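Local coordinates for penicillin-binding protein PbpB (Mycobacterium tuberculosis, PDB 6KGU), which synthesises cross-linked peptidoglycan from lipid intermediates during cell wall biogenesis and is a target of beta-lactam antibiotics, at residues A[27-32]-A[197-202]; A[236-241]-A[256-261]; A[352-357]-A[390-395]. All blocks are in the same frame, centred on the assembly; numbering follows the deposited sequence.

Contact 1: residues A[27-32]-A[197-202]; sequences DRLAFT and LDNDIQ
Asn-199 ND2 donates to Asp-27 OD2 at 2.7 Å, a short and nearly straight bond (169° at the hydrogen). The acceptor lies in the plane of the Asn-199 amide, but the carboxylate is turned 73° against that plane and receives the N-H on its anti side. Asp-27 holds its CG anti to the backbone N (chi1 -169°), which brings OD2 to the Asn-199 amide. Beside this bond, Leu-29 and Asn-199 run past each other in opposite directions: CD2 of Leu-29 is 3.5 Å from Asn-199 OD1 and rests against the amide as a whole. Leu-29 CD1 just reaches CD1 of Leu-197, at 4.5 Å. In the next shell, Asp-198 N-caps helix 199-216, its OD1 accepting from Ile-201 N at 3.2 Å and more weakly from Asp-200 N. Asp-23 fixes both sides, one carboxylate oxygen taking Asp-27 N and the other Asn-199 N. Leu-29 and Ala-30 form a classic beta bulge opposite Ile-21. The contact thus ties the N-terminal dimerisation-family region to the first turn of helix 199-216. Asp-198 and Asp-23 accept backbone N-H groups of that turn and Asp-27 a side-chain amide; negative charge at this N-terminal helix end would be expected to be favourable.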
loop_
_atom_site.group_PDB
_atom_site.type_symbol
_atom_site.label_atom_id
_atom_site.label_comp_id
_atom_site.label_asym_id
_atom_site.label_seq_id
_atom_site.Cartn_x
_atom_site.Cartn_y
_atom_site.Cartn_z
ATOM N N ASP A 27 0.516 -5.869 22.834
ATOM C CA ASP A 27 1.594 -4.951 23.179
ATOM C C ASP A 27 1.073 -3.520 23.155
ATOM O O ASP A 27 0.489 -3.079 22.161
ATOM C CB ASP A 27 2.754 -5.116 22.203
ATOM C CG ASP A 27 3.997 -4.399 22.657
ATOM O OD1 ASP A 27 4.344 -4.517 23.852
ATOM O OD2 ASP A 27 4.617 -3.694 21.824
ATOM N N ARG A 28 1.270 -2.791 24.251
ATOM C CA ARG A 28 0.610 -1.500 24.401
ATOM C C ARG A 28 1.238 -0.449 23.496
ATOM O O ARG A 28 2.463 -0.328 23.416
ATOM C CB ARG A 28 0.664 -1.044 25.856
ATOM C CG ARG A 28 -0.149 -1.935 26.800
ATOM C CD ARG A 28 -0.026 -1.468 28.246
ATOM N NE ARG A 28 1.358 -1.498 28.717
ATOM C CZ ARG A 28 1.755 -1.042 29.900
ATOM N NH1 ARG A 28 0.870 -0.505 30.743
ATOM N NH2 ARG A 28 3.037 -1.119 30.242
ATOM N N LEU A 29 0.388 0.305 22.806
ATOM C CA LEU A 29 0.781 1.513 22.091
ATOM C C LEU A 29 0.414 2.776 22.851
ATOM O O LEU A 29 1.175 3.744 22.847
ATOM C CB LEU A 29 0.127 1.535 20.702
ATOM C CG LEU A 29 0.659 0.463 19.746
ATOM C CD1 LEU A 29 -0.306 0.200 18.579
ATOM C CD2 LEU A 29 2.051 0.853 19.236
ATOM N N ALA A 30 -0.740 2.790 23.512
ATOM C CA ALA A 30 -1.136 3.955 24.279
ATOM C C ALA A 30 -1.935 3.465 25.475
ATOM O O ALA A 30 -2.817 2.620 25.321
ATOM C CB ALA A 30 -1.961 4.933 23.432
ATOM N N PHE A 31 -1.626 3.993 26.655
ATOM C CA PHE A 31 -2.368 3.643 27.858
ATOM C C PHE A 31 -2.248 4.789 28.849
ATOM O O PHE A 31 -1.359 5.642 28.740
ATOM C CB PHE A 31 -1.871 2.325 28.468
ATOM C CG PHE A 31 -0.487 2.397 29.038
ATOM C CD1 PHE A 31 -0.280 2.792 30.357
ATOM C CD2 PHE A 31 0.612 2.045 28.269
ATOM C CE1 PHE A 31 0.995 2.859 30.887
ATOM C CE2 PHE A 31 1.895 2.108 28.793
ATOM C CZ PHE A 31 2.089 2.511 30.104
ATOM N N THR A 32 -3.152 4.800 29.826
ATOM C CA THR A 32 -3.271 5.907 30.763
ATOM C C THR A 32 -2.782 5.494 32.147
ATOM O O THR A 32 -3.005 4.363 32.582
ATOM C CB THR A 32 -4.717 6.395 30.811
ATOM O OG1 THR A 32 -5.042 7.017 29.559
ATOM C CG2 THR A 32 -4.944 7.389 31.952
ATOM N N LEU A 197 -2.175 -4.238 13.741
ATOM C CA LEU A 197 -0.734 -4.018 13.681
ATOM C C LEU A 197 0.028 -5.058 14.492
ATOM O O LEU A 197 -0.416 -5.501 15.554
ATOM C CB LEU A 197 -0.356 -2.625 14.212
ATOM C CG LEU A 197 -0.854 -1.381 13.466
ATOM C CD1 LEU A 197 -0.311 -0.099 14.129
ATOM C CD2 LEU A 197 -0.486 -1.417 11.964
ATOM N N ASP A 198 1.192 -5.428 13.982
ATOM C CA ASP A 198 2.188 -6.189 14.717
ATOM C C ASP A 198 3.333 -5.226 15.001
ATOM O O ASP A 198 4.029 -4.801 14.075
ATOM C CB ASP A 198 2.636 -7.402 13.902
ATOM C CG ASP A 198 3.692 -8.237 14.606
ATOM O OD1 ASP A 198 4.634 -7.669 15.179
ATOM O OD2 ASP A 198 3.577 -9.473 14.563
ATOM N N ASN A 199 3.535 -4.902 16.283
ATOM C CA ASN A 199 4.496 -3.866 16.653
ATOM C C ASN A 199 5.905 -4.203 16.197
ATOM O O ASN A 199 6.664 -3.297 15.855
ATOM C CB ASN A 199 4.463 -3.622 18.161
ATOM C CG ASN A 199 3.293 -2.730 18.579
ATOM O OD1 ASN A 199 2.530 -2.251 17.731
ATOM N ND2 ASN A 199 3.148 -2.504 19.879
ATOM N N ASP A 200 6.273 -5.488 16.167
ATOM C CA ASP A 200 7.597 -5.861 15.683
ATOM C C ASP A 200 7.732 -5.565 14.194
ATOM O O ASP A 200 8.724 -4.980 13.751
ATOM C CB ASP A 200 7.870 -7.344 15.949
ATOM C CG ASP A 200 7.790 -7.706 17.429
ATOM O OD1 ASP A 200 8.113 -6.847 18.287
ATOM O OD2 ASP A 200 7.418 -8.860 17.726
ATOM N N ILE A 201 6.747 -5.974 13.405
ATOM C CA ILE A 201 6.775 -5.659 11.983
ATOM C C ILE A 201 6.716 -4.148 11.778
ATOM O O ILE A 201 7.522 -3.575 11.033
ATOM C CB ILE A 201 5.643 -6.399 11.252
ATOM C CG1 ILE A 201 5.851 -7.914 11.413
ATOM C CG2 ILE A 201 5.592 -5.961 9.791
ATOM C CD1 ILE A 201 4.711 -8.804 10.888
ATOM N N GLN A 202 5.802 -3.472 12.486
ATOM C CA GLN A 202 5.685 -2.023 12.347
ATOM C C GLN A 202 7.003 -1.333 12.655
ATOM O O GLN A 202 7.434 -0.450 11.914
ATOM C CB GLN A 202 4.578 -1.483 13.262
ATOM C CG GLN A 202 4.500 0.052 13.305
ATOM C CD GLN A 202 3.802 0.623 12.089
ATOM O OE1 GLN A 202 3.011 -0.066 11.458
ATOM N NE2 GLN A 202 4.076 1.896 11.764
#

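Contact 2: residues A[236-241]-A[256-261]; sequences MANDNT and LGNPAV
Met-236 crosses Asn-258 at about a right angle, its SD 3.4 Å from Asn-258 ND2 in a weak N-H...S hydrogen bond. The thioether chain leaves the strand with CG anti to the backbone N (chi1 -179°), stays extended to SD and bends at chi3 (-83°). It therefore meets three residues in turn: CG packs on Ala-260 CB at 3.7 Å, SD faces the Asn-258 amide, and CE lies 3.6 Å from Val-261 CG1, again across a roughly perpendicular side chain. Strand 233-238 is an edge of the antiparallel sheet of the transpeptidase domain, and these contacts lay the short helix 259-262 against it; Asn-258 holds the N-cap position but makes no capping bond with its side chain. Farther along the strand, Asn-238 meets the ring of Pro-259 crosswise, with OD1 3.3 Å from Pro-259 CD. The Asn-238 amide is gripped at both ends. ND2 donates almost straight (173°) to Asp-239 O, which it approaches from above the carbonyl plane, and also to a water that donates to Gly-257 O. Its OD1 takes a short bond of 2.6 Å from a second water, which donates as well to Asn-258 OD1 and accepts from Ala-260 N, joining strand, loop and first helical turn. Asn-136 ND2 bonds both Asn-258 OD1 and Met-236 O.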
loop_
_atom_site.group_PDB
_atom_site.type_symbol
_atom_site.label_atom_id
_atom_site.label_comp_id
_atom_site.label_asym_id
_atom_site.label_seq_id
_atom_site.Cartn_x
_atom_site.Cartn_y
_atom_site.Cartn_z
ATOM N N MET A 236 1.897 0.040 8.857
ATOM C CA MET A 236 1.576 1.199 8.027
ATOM C C MET A 236 2.472 2.317 8.539
ATOM O O MET A 236 2.346 2.726 9.699
ATOM C CB MET A 236 0.086 1.563 8.131
ATOM C CG MET A 236 -0.365 2.741 7.280
ATOM S SD MET A 236 -2.151 3.089 7.402
ATOM C CE MET A 236 -2.793 1.896 6.220
ATOM N N ALA A 237 3.392 2.786 7.709
ATOM C CA ALA A 237 4.404 3.717 8.190
ATOM C C ALA A 237 4.726 4.782 7.155
ATOM O O ALA A 237 4.635 4.558 5.945
ATOM C CB ALA A 237 5.697 2.991 8.573
ATOM N N ASN A 238 5.118 5.949 7.659
ATOM C CA ASN A 238 5.708 6.995 6.846
ATOM C C ASN A 238 6.963 7.485 7.546
ATOM O O ASN A 238 7.189 7.193 8.723
ATOM C CB ASN A 238 4.728 8.148 6.609
ATOM C CG ASN A 238 3.940 8.478 7.844
ATOM O OD1 ASN A 238 2.793 8.038 8.001
ATOM N ND2 ASN A 238 4.556 9.243 8.754
ATOM N N ASP A 239 7.791 8.216 6.802
ATOM C CA ASP A 239 8.970 8.831 7.392
ATOM C C ASP A 239 8.554 10.032 8.239
ATOM O O ASP A 239 7.434 10.543 8.127
ATOM C CB ASP A 239 9.936 9.283 6.299
ATOM C CG ASP A 239 9.417 10.495 5.534
ATOM O OD1 ASP A 239 8.415 10.352 4.781
ATOM O OD2 ASP A 239 10.018 11.583 5.677
ATOM N N ASN A 240 9.478 10.485 9.093
ATOM C CA ASN A 240 9.342 11.776 9.774
ATOM C C ASN A 240 8.147 11.800 10.735
ATOM O O ASN A 240 7.517 12.847 10.922
ATOM C CB ASN A 240 9.221 12.915 8.750
ATOM C CG ASN A 240 9.516 14.287 9.346
ATOM O OD1 ASN A 240 10.288 14.404 10.299
ATOM N ND2 ASN A 240 8.897 15.331 8.783
ATOM N N THR A 241 7.821 10.646 11.335
ATOM C CA THR A 241 6.610 10.513 12.139
ATOM C C THR A 241 6.758 11.247 13.464
ATOM O O THR A 241 7.758 11.080 14.173
ATOM C CB THR A 241 6.304 9.044 12.415
ATOM O OG1 THR A 241 6.232 8.315 11.181
ATOM C CG2 THR A 241 4.979 8.912 13.153
ATOM N N LEU A 256 2.459 14.631 11.005
ATOM C CA LEU A 256 1.448 14.388 12.021
ATOM C C LEU A 256 0.324 13.478 11.545
ATOM O O LEU A 256 -0.452 13.000 12.376
ATOM C CB LEU A 256 0.829 15.712 12.494
ATOM C CG LEU A 256 1.759 16.896 12.800
ATOM C CD1 LEU A 256 0.992 18.052 13.435
ATOM C CD2 LEU A 256 2.915 16.488 13.673
ATOM N N GLY A 257 0.195 13.263 10.234
ATOM C CA GLY A 257 -0.950 12.568 9.676
ATOM C C GLY A 257 -0.601 11.174 9.198
ATOM O O GLY A 257 0.290 10.522 9.750
ATOM N N ASN A 258 -1.282 10.699 8.164
ATOM C CA ASN A 258 -1.172 9.301 7.743
ATOM C C ASN A 258 -1.270 9.233 6.225
ATOM O O ASN A 258 -2.276 8.781 5.664
ATOM C CB ASN A 258 -2.244 8.458 8.442
ATOM C CG ASN A 258 -1.994 6.967 8.329
ATOM O OD1 ASN A 258 -0.871 6.522 8.062
ATOM N ND2 ASN A 258 -3.047 6.179 8.539
ATOM N N PRO A 259 -0.218 9.681 5.521
ATOM C CA PRO A 259 -0.262 9.760 4.045
ATOM C C PRO A 259 -0.631 8.462 3.342
ATOM O O PRO A 259 -1.186 8.513 2.238
ATOM C CB PRO A 259 1.176 10.162 3.668
ATOM C CG PRO A 259 1.759 10.760 4.884
ATOM C CD PRO A 259 1.066 10.141 6.079
ATOM N N ALA A 260 -0.285 7.304 3.920
ATOM C CA ALA A 260 -0.635 6.016 3.317
ATOM C C ALA A 260 -2.128 5.899 3.023
ATOM O O ALA A 260 -2.528 5.141 2.127
ATOM C CB ALA A 260 -0.214 4.859 4.241
ATOM N N VAL A 261 -2.968 6.616 3.771
ATOM C CA VAL A 261 -4.401 6.602 3.514
ATOM C C VAL A 261 -4.921 7.947 3.037
ATOM O O VAL A 261 -5.955 7.976 2.358
ATOM C CB VAL A 261 -5.208 6.134 4.746
ATOM C CG1 VAL A 261 -4.789 4.729 5.177
ATOM C CG2 VAL A 261 -5.105 7.150 5.904
HETATM O O HOH W 1 2.740 10.504 11.111
HETATM O O HOH W 2 1.124 6.792 6.429
#

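Contact 3: residues A[352-357]-A[390-395]; sequences QRTGVG and LLQMTG
Gln-392 reaches from helix 390-401 to the loop backbone, its NE2 donating to Gln-352 O at 2.7 Å. The chain is extended beyond CG, which brings NE2 to the loop. The acceptor sits in the amide plane, yet the N-H comes from above the Gln-352 carbonyl plane, 59° out of it, and is bent to 143° at the hydrogen. NE2 also donates to Ala-363 O, while OE1 accepts from Thr-389 N, so both ends of this buried amide are held and its rotation is fixed. On the preceding residue, Leu-391, CG stands anti to the backbone N and CD2 is set against two loop residues. This methyl lies 3.5 Å from Thr-354 OG1 and 3.7 Å from Val-356 CG1, crossing both side chains at a slant. In Thr-354, chi1 of 66° sets OG1 between the backbone N and the carbonyl carbon; there it bonds Glu-361 OE2 and accepts weakly from Val-356 N. Its CG2 meanwhile faces CG of Gln-392, 4.2 Å off. Gly-355 and Gly-357, flanking Val-356, both have positive phi. Within the helix, Leu-390 O accepts Thr-394 N and Thr-394 OG1 from opposite faces of its plane. The loop follows helix 338-347 and packs on the first turns of helix 390-401 in the transpeptidase domain, beside its antiparallel sheet: Val-356 also touches Val-233 and Leu-391 touches Met-236 of strand 233-238, while on other faces of the helix Leu-390 and Thr-394 pack on strand 220-227 and Met-393 on strand 493-502.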
loop_
_atom_site.group_PDB
_atom_site.type_symbol
_atom_site.label_atom_id
_atom_site.label_comp_id
_atom_site.label_asym_id
_atom_site.label_seq_id
_atom_site.Cartn_x
_atom_site.Cartn_y
_atom_site.Cartn_z
ATOM N N GLN A 352 -12.690 4.210 -4.558
ATOM C CA GLN A 352 -13.569 4.007 -3.419
ATOM C C GLN A 352 -12.728 3.837 -2.156
ATOM O O GLN A 352 -11.713 3.134 -2.169
ATOM C CB GLN A 352 -14.479 2.758 -3.641
ATOM C CG GLN A 352 -14.984 2.577 -5.107
ATOM C CD GLN A 352 -15.072 1.092 -5.573
ATOM O OE1 GLN A 352 -15.876 0.317 -5.049
ATOM N NE2 GLN A 352 -14.243 0.708 -6.565
ATOM N N ARG A 353 -13.151 4.484 -1.070
ATOM C CA ARG A 353 -12.552 4.244 0.238
ATOM C C ARG A 353 -12.621 2.768 0.615
ATOM O O ARG A 353 -13.613 2.084 0.345
ATOM C CB ARG A 353 -13.263 5.062 1.322
ATOM C CG ARG A 353 -12.854 6.497 1.362
ATOM C CD ARG A 353 -13.646 7.264 2.415
ATOM N NE ARG A 353 -13.281 8.672 2.356
ATOM C CZ ARG A 353 -13.954 9.592 1.675
ATOM N NH1 ARG A 353 -15.048 9.253 0.999
ATOM N NH2 ARG A 353 -13.530 10.853 1.673
ATOM N N THR A 354 -11.570 2.285 1.280
ATOM C CA THR A 354 -11.545 0.895 1.695
ATOM C C THR A 354 -12.445 0.635 2.899
ATOM O O THR A 354 -12.855 -0.511 3.101
ATOM C CB THR A 354 -10.125 0.456 2.055
ATOM O OG1 THR A 354 -9.703 1.172 3.222
ATOM C CG2 THR A 354 -9.144 0.701 0.901
ATOM N N GLY A 355 -12.742 1.662 3.702
ATOM C CA GLY A 355 -13.363 1.447 4.998
ATOM C C GLY A 355 -12.428 0.881 6.051
ATOM O O GLY A 355 -12.885 0.200 6.982
ATOM N N VAL A 356 -11.123 1.157 5.943
ATOM C CA VAL A 356 -10.130 0.531 6.825
ATOM C C VAL A 356 -10.325 0.902 8.292
ATOM O O VAL A 356 -9.830 0.192 9.181
ATOM C CB VAL A 356 -8.703 0.903 6.341
ATOM C CG1 VAL A 356 -8.515 2.415 6.357
ATOM C CG2 VAL A 356 -7.640 0.223 7.194
ATOM N N GLY A 357 -11.038 1.987 8.581
ATOM C CA GLY A 357 -11.204 2.406 9.958
ATOM C C GLY A 357 -10.178 3.416 10.428
ATOM O O GLY A 357 -9.819 3.424 11.614
ATOM N N LEU A 390 -1.754 4.696 -1.247
ATOM C CA LEU A 390 -0.886 3.550 -1.009
ATOM C C LEU A 390 -1.680 2.341 -0.533
ATOM O O LEU A 390 -1.401 1.203 -0.938
ATOM C CB LEU A 390 0.196 3.917 0.020
ATOM C CG LEU A 390 1.296 2.855 0.166
ATOM C CD1 LEU A 390 1.866 2.521 -1.195
ATOM C CD2 LEU A 390 2.424 3.321 1.118
ATOM N N LEU A 391 -2.666 2.560 0.344
ATOM C CA LEU A 391 -3.445 1.432 0.854
ATOM C C LEU A 391 -4.264 0.778 -0.256
ATOM O O LEU A 391 -4.338 -0.456 -0.342
ATOM C CB LEU A 391 -4.359 1.891 1.999
ATOM C CG LEU A 391 -5.225 0.793 2.611
ATOM C CD1 LEU A 391 -4.366 -0.319 3.235
ATOM C CD2 LEU A 391 -6.187 1.388 3.651
ATOM N N GLN A 392 -4.925 1.597 -1.090
ATOM C CA GLN A 392 -5.642 1.068 -2.248
ATOM C C GLN A 392 -4.708 0.283 -3.170
ATOM O O GLN A 392 -5.050 -0.805 -3.642
ATOM C CB GLN A 392 -6.282 2.217 -3.032
ATOM C CG GLN A 392 -7.516 2.809 -2.371
ATOM C CD GLN A 392 -8.063 3.977 -3.151
ATOM O OE1 GLN A 392 -7.296 4.753 -3.721
ATOM N NE2 GLN A 392 -9.395 4.122 -3.172
ATOM N N MET A 393 -3.546 0.860 -3.487
ATOM C CA MET A 393 -2.578 0.176 -4.342
ATOM C C MET A 393 -2.213 -1.179 -3.761
ATOM O O MET A 393 -2.284 -2.207 -4.446
ATOM C CB MET A 393 -1.327 1.052 -4.502
ATOM C CG MET A 393 -0.249 0.478 -5.412
ATOM S SD MET A 393 1.275 1.464 -5.334
ATOM C CE MET A 393 2.240 0.506 -4.161
ATOM N N THR A 394 -1.835 -1.195 -2.481
ATOM C CA THR A 394 -1.503 -2.445 -1.810
ATOM C C THR A 394 -2.696 -3.397 -1.778
ATOM O O THR A 394 -2.530 -4.615 -1.888
ATOM C CB THR A 394 -1.001 -2.137 -0.398
ATOM O OG1 THR A 394 0.028 -1.143 -0.481
ATOM C CG2 THR A 394 -0.428 -3.366 0.253
ATOM N N GLY A 395 -3.909 -2.859 -1.632
ATOM C CA GLY A 395 -5.086 -3.713 -1.595
ATOM C C GLY A 395 -5.343 -4.413 -2.918
ATOM O O GLY A 395 -5.849 -5.543 -2.937
#

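How the contacts relate
The three contacts follow one another along the chain, each closing before the next opens. Contact 1 joins the N-terminal region to the start of helix 199-216; contacts 2 and 3 lie inside the transpeptidase domain. Centres of contacts 1 and 2 are about 16 Å apart, bridged by Gln-202 NE2, which probably bonds Met-236 O. Contacts 2 and 3, centres about 14 Å apart, meet where Ala-260 O probably accepts from Leu-391 N and Met-236 and Val-261 pack on Leu-391. Contacts 1 and 3, centres about 21 Å apart, do not touch; their nearest atoms are about 9 Å apart. Edge strand 233-238 touches both helices 199-216 and 390-401, giving a path of contact from the N-terminal region into the transpeptidase domain, away from the annotated active site.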